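Side-chain contacts in malic enzyme (Entamoeba histolytica, PDB 3NV9), which probably catalyses the oxidative decarboxylation of malate to pyruvate with a nicotinamide adenine dinucleotide cofactor as electron acceptor, and has been linked to metronidazole activation: residues Glu13-Thr18 against Tyr479-Val484; Asp380-Ala385 against Asp428-Val433. All coordinates share one frame; numbering follows the deposited sequence.

Contact 1: Glu13-Thr18 against Tyr479-Val484; sequences ECLPST and YAINKV
The pyrrolidine ring of Pro16 meets Ile481 at its CG-CD edge rather than over a face, on the part of the ring farthest from the chain that leads on to Ser17. Pro16 CD lies 3.5 Å from Ile481 CD1, close methyl-to-methylene packing, while Pro16 CG stands 3.9 Å from the same methyl. The ring therefore offers two carbons to one end group, and Ile481 CG1 follows behind at 3.9 Å from Pro16 CD. What brings the methyl there is the shape of the isoleucine: CG1 stands anti to its carbonyl carbon (chi1 -75°), and the chain then continues extended (chi2 163°), so the longer branch projects from the helix and the CG2 branch stays back from the proline.

Leu15 adds to the same apolar patch from beside the ring. Its CB sets off across the line to the helix, yet Leu15 CD1 swings in to 4.2 Å from Ile481 CG1, a looser touch lower on the isoleucine stem. The carbonyl of Cys14 also grazes the methyl, with Cys14 O 4.1 Å from Ile481 CD1, a van der Waals contact between a carbonyl oxygen and a methyl. Ile481 is thus the shared partner of three consecutive residues, Cys14 to Pro16, of the facing segment, and only about 120 Å² is buried.

The loop that follows helix 11-14 is in this way laid on the last turns of the C-terminal helix 470-485, where Leu477, one turn before Ile481, receives Cys14 and Leu15. Helix 21-43 packs on another part of that helix, with Phe31 against Ala480 and Gln23 bonded to the carbonyl of Val484. Tyr479 lies against Gln30 and Glu34 of helix 21-43, and its OH is hydrogen-bonded to Arg71 of the second subunit.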
# COMPACT_ATOMS: atom_id res chain seq x y z
N GLU A 13 -29.07 7.93 -23.74
CA GLU A 13 -29.85 9.02 -24.35
C GLU A 13 -28.97 10.06 -25.02
O GLU A 13 -29.43 10.81 -25.86
CB GLU A 13 -30.74 9.69 -23.29
CG GLU A 13 -31.74 8.73 -22.60
CD GLU A 13 -31.16 7.88 -21.41
OE1 GLU A 13 -29.95 7.54 -21.34
OE2 GLU A 13 -31.93 7.52 -20.50
N CYS A 14 -27.69 10.12 -24.63
CA CYS A 14 -26.77 11.09 -25.22
C CYS A 14 -26.13 10.53 -26.49
O CYS A 14 -25.45 11.23 -27.22
CB CYS A 14 -25.69 11.51 -24.22
SG CYS A 14 -26.36 12.39 -22.78
N LEU A 15 -26.31 9.23 -26.70
CA LEU A 15 -25.87 8.59 -27.92
C LEU A 15 -27.01 8.73 -28.91
O LEU A 15 -28.17 8.34 -28.63
CB LEU A 15 -25.51 7.12 -27.68
CG LEU A 15 -24.07 6.61 -27.48
CD1 LEU A 15 -23.00 7.66 -27.43
CD2 LEU A 15 -24.00 5.73 -26.29
N PRO A 16 -26.71 9.33 -30.05
CA PRO A 16 -27.71 9.66 -31.08
C PRO A 16 -28.59 8.48 -31.50
O PRO A 16 -28.09 7.36 -31.72
CB PRO A 16 -26.86 10.16 -32.24
CG PRO A 16 -25.61 10.72 -31.57
CD PRO A 16 -25.38 9.90 -30.35
N SER A 17 -29.89 8.76 -31.60
CA SER A 17 -30.87 7.84 -32.18
C SER A 17 -30.38 7.07 -33.42
O SER A 17 -30.58 5.86 -33.54
CB SER A 17 -32.12 8.62 -32.58
OG SER A 17 -33.20 8.37 -31.67
N THR A 18 -29.71 7.78 -34.32
CA THR A 18 -29.47 7.28 -35.68
C THR A 18 -28.41 6.20 -35.73
O THR A 18 -28.30 5.49 -36.75
CB THR A 18 -29.05 8.39 -36.61
OG1 THR A 18 -28.07 9.20 -35.94
CG2 THR A 18 -30.28 9.26 -37.00
N TYR A 479 -15.99 12.58 -28.98
CA TYR A 479 -14.92 11.70 -29.40
C TYR A 479 -15.48 10.33 -29.77
O TYR A 479 -15.16 9.76 -30.84
CB TYR A 479 -13.94 11.57 -28.25
CG TYR A 479 -12.87 10.56 -28.43
CD1 TYR A 479 -13.12 9.19 -28.15
CD2 TYR A 479 -11.59 10.95 -28.89
CE1 TYR A 479 -12.12 8.23 -28.32
CE2 TYR A 479 -10.57 9.97 -29.08
CZ TYR A 479 -10.85 8.61 -28.78
OH TYR A 479 -9.87 7.66 -28.91
N ALA A 480 -16.35 9.82 -28.89
CA ALA A 480 -16.85 8.47 -29.07
C ALA A 480 -17.71 8.42 -30.32
O ALA A 480 -17.55 7.51 -31.14
CB ALA A 480 -17.62 7.96 -27.85
N ILE A 481 -18.59 9.42 -30.46
CA ILE A 481 -19.50 9.53 -31.59
C ILE A 481 -18.68 9.65 -32.85
O ILE A 481 -18.87 8.88 -33.79
CB ILE A 481 -20.45 10.69 -31.43
CG1 ILE A 481 -21.50 10.30 -30.39
CG2 ILE A 481 -21.07 11.12 -32.79
CD1 ILE A 481 -22.23 11.41 -29.83
N ASN A 482 -17.72 10.57 -32.83
CA ASN A 482 -16.81 10.76 -33.98
C ASN A 482 -16.08 9.50 -34.44
O ASN A 482 -16.01 9.22 -35.63
CB ASN A 482 -15.84 11.93 -33.75
CG ASN A 482 -14.80 12.03 -34.88
OD1 ASN A 482 -13.83 11.23 -34.92
ND2 ASN A 482 -15.03 12.96 -35.84
N LYS A 483 -15.57 8.73 -33.50
CA LYS A 483 -14.97 7.46 -33.85
C LYS A 483 -15.95 6.58 -34.66
O LYS A 483 -15.51 5.79 -35.49
CB LYS A 483 -14.55 6.70 -32.56
CG LYS A 483 -13.15 6.99 -32.00
CD LYS A 483 -12.10 5.94 -32.47
CE LYS A 483 -10.75 6.14 -31.77
NZ LYS A 483 -9.86 4.92 -31.68
N VAL A 484 -17.26 6.65 -34.39
CA VAL A 484 -18.19 5.70 -35.05
C VAL A 484 -18.90 6.18 -36.34
O VAL A 484 -19.32 5.36 -37.17
CB VAL A 484 -19.21 5.08 -34.06
CG1 VAL A 484 -18.48 4.25 -33.06
CG2 VAL A 484 -19.99 6.14 -33.38

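Contact 2: Asp380-Ala385 against Asp428-Val433; sequences DNMAIA and DGVARV. With SO4 (sulfate ion), chain I; SO4 (sulfate ion), chain C.
Asn381 and Asp428 make the one hydrogen bond between the helix start 380-385 and the turn 428-433. Asn381 ND2 donates to Asp428 OD1 over 2.9 Å, nearly straight at 170°. The oxygen lies in the plane of the amide, but the donor reaches it from above the carboxylate plane, and the amide and carboxylate planes are 43° apart. Asp428 OD2 rests 3.1 Å from Asn381 CB, so the carboxylate lies against the asparagine stem as well as its amide; Met382 CG stands 3.8 Å from the same Asp428 OD2. Each oxygen has a further partner: Gln424 NE2 bonds to OD1, and Thr379, which also accepts the backbone N-H of Met382, bonds to OD2. The carboxylate is thus fixed at both oxygens.

Apolar contact runs beside this polar pair. Met382 SD packs 3.8 Å from Val430 CG2. The methionine chain bends at its end (chi3 74°), turning CE away from the valine methyl and leaving the sulfur to do the touching.

Two sulfates are hydrogen-bonded at the flanks. One, probably from the crystallisation liquor, accepts the N-H of Asp380 through O4, with Asp380 N 3.0 Å away, at the N-terminal end of the helix, where the helix dipole would probably favour an anion. A second sulfate takes a bond from Arg432 NH1 through its own O4, also 3.0 Å.

Gly429 ends helix 413-428 with a Schellman motif, and the contact ties that end to the start of helix 380-396. Met382 also reaches Val421 and Ala425 of helix 413-428. On another side of helix 380-396, Ile384 and Ala383 meet Leu237 of helix 229-240, and Asp380 forms a salt bridge with Arg236.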
# COMPACT_ATOMS: atom_id res chain seq x y z
N ASP A 380 -13.77 -23.35 -1.51
CA ASP A 380 -14.80 -23.36 -2.55
C ASP A 380 -16.18 -23.17 -1.89
O ASP A 380 -17.04 -22.47 -2.41
CB ASP A 380 -14.77 -24.65 -3.38
CG ASP A 380 -13.60 -24.72 -4.37
OD1 ASP A 380 -12.80 -23.74 -4.45
OD2 ASP A 380 -13.48 -25.77 -5.09
N ASN A 381 -16.39 -23.76 -0.74
CA ASN A 381 -17.65 -23.59 -0.04
C ASN A 381 -17.95 -22.12 0.25
O ASN A 381 -19.07 -21.65 0.07
CB ASN A 381 -17.66 -24.44 1.21
CG ASN A 381 -17.76 -25.93 0.89
OD1 ASN A 381 -18.04 -26.31 -0.24
ND2 ASN A 381 -17.55 -26.78 1.90
N MET A 382 -16.91 -21.41 0.68
CA MET A 382 -17.02 -20.03 1.04
C MET A 382 -17.38 -19.22 -0.20
O MET A 382 -18.30 -18.40 -0.15
CB MET A 382 -15.70 -19.55 1.62
CG MET A 382 -15.54 -19.93 3.07
SD MET A 382 -13.82 -19.74 3.54
CE MET A 382 -13.67 -17.91 3.62
N ALA A 383 -16.69 -19.50 -1.33
CA ALA A 383 -17.05 -18.88 -2.60
C ALA A 383 -18.50 -19.10 -2.96
O ALA A 383 -19.13 -18.22 -3.52
CB ALA A 383 -16.18 -19.39 -3.72
N ILE A 384 -18.99 -20.31 -2.69
CA ILE A 384 -20.38 -20.68 -3.05
C ILE A 384 -21.39 -19.98 -2.12
O ILE A 384 -22.42 -19.53 -2.54
CB ILE A 384 -20.56 -22.22 -3.07
CG1 ILE A 384 -19.87 -22.82 -4.33
CG2 ILE A 384 -22.06 -22.60 -3.02
CD1 ILE A 384 -19.66 -24.35 -4.32
N ALA A 385 -21.05 -19.84 -0.86
CA ALA A 385 -21.93 -19.13 0.05
C ALA A 385 -22.13 -17.67 -0.48
O ALA A 385 -23.24 -17.15 -0.48
CB ALA A 385 -21.29 -19.13 1.46
N ASP A 428 -16.54 -24.72 7.54
CA ASP A 428 -15.49 -25.42 6.84
C ASP A 428 -14.27 -25.74 7.77
O ASP A 428 -13.43 -26.59 7.43
CB ASP A 428 -15.06 -24.62 5.62
CG ASP A 428 -16.12 -24.57 4.52
OD1 ASP A 428 -17.01 -25.48 4.43
OD2 ASP A 428 -16.06 -23.62 3.72
N GLY A 429 -14.18 -25.06 8.91
CA GLY A 429 -13.09 -25.29 9.85
C GLY A 429 -11.82 -24.50 9.55
O GLY A 429 -10.74 -24.75 10.17
N VAL A 430 -11.95 -23.52 8.65
CA VAL A 430 -10.84 -22.65 8.32
C VAL A 430 -10.79 -21.33 9.10
O VAL A 430 -9.78 -20.61 9.04
CB VAL A 430 -10.72 -22.47 6.81
CG1 VAL A 430 -10.66 -23.84 6.17
CG2 VAL A 430 -11.91 -21.63 6.25
N ALA A 431 -11.84 -21.03 9.86
CA ALA A 431 -11.88 -19.79 10.66
C ALA A 431 -11.08 -19.90 11.95
O ALA A 431 -11.13 -20.91 12.64
CB ALA A 431 -13.31 -19.36 10.95
N ARG A 432 -10.35 -18.83 12.25
CA ARG A 432 -9.53 -18.70 13.44
C ARG A 432 -10.23 -17.86 14.51
O ARG A 432 -9.74 -17.67 15.61
CB ARG A 432 -8.16 -18.13 13.07
CG ARG A 432 -7.29 -19.14 12.27
CD ARG A 432 -5.88 -18.61 11.98
NE ARG A 432 -5.89 -17.70 10.83
CZ ARG A 432 -4.85 -17.42 10.05
NH1 ARG A 432 -3.66 -18.00 10.24
NH2 ARG A 432 -5.01 -16.56 9.03
N VAL A 433 -11.40 -17.35 14.15
CA VAL A 433 -12.30 -16.65 15.06
C VAL A 433 -13.65 -17.33 14.85
O VAL A 433 -14.29 -17.11 13.81
CB VAL A 433 -12.47 -15.16 14.68
CG1 VAL A 433 -13.66 -14.53 15.46
CG2 VAL A 433 -11.18 -14.38 14.89
S SO4 I . -3.09 -20.15 13.91
O1 SO4 I . -4.49 -20.54 14.09
O2 SO4 I . -2.62 -19.62 15.19
O3 SO4 I . -2.29 -21.31 13.52
O4 SO4 I . -2.93 -19.13 12.88
S SO4 C . -10.78 -26.30 -0.53
O1 SO4 C . -11.19 -27.63 -0.16
O2 SO4 C . -10.32 -25.61 0.67
O3 SO4 C . -9.68 -26.39 -1.49
O4 SO4 C . -11.86 -25.66 -1.25

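In the fold
The two contacts are both small and partly buried, lie on opposite sides of the chain's centre and share no element; their nearest atoms are about 33 Å apart. Contact 1 is the more peripheral, its centre about 30 Å from the centre of the chain against about 18 Å for contact 2. It closes a loop of 460 residues, joining regions near the two ends of the chain by largely apolar packing. Contact 2 is nested within that loop and bridges just 42 residues, pairing a helix start with a helix end through an amide-carboxylate bond and a modest methionine-valine touch, with sulfates bound at its margins.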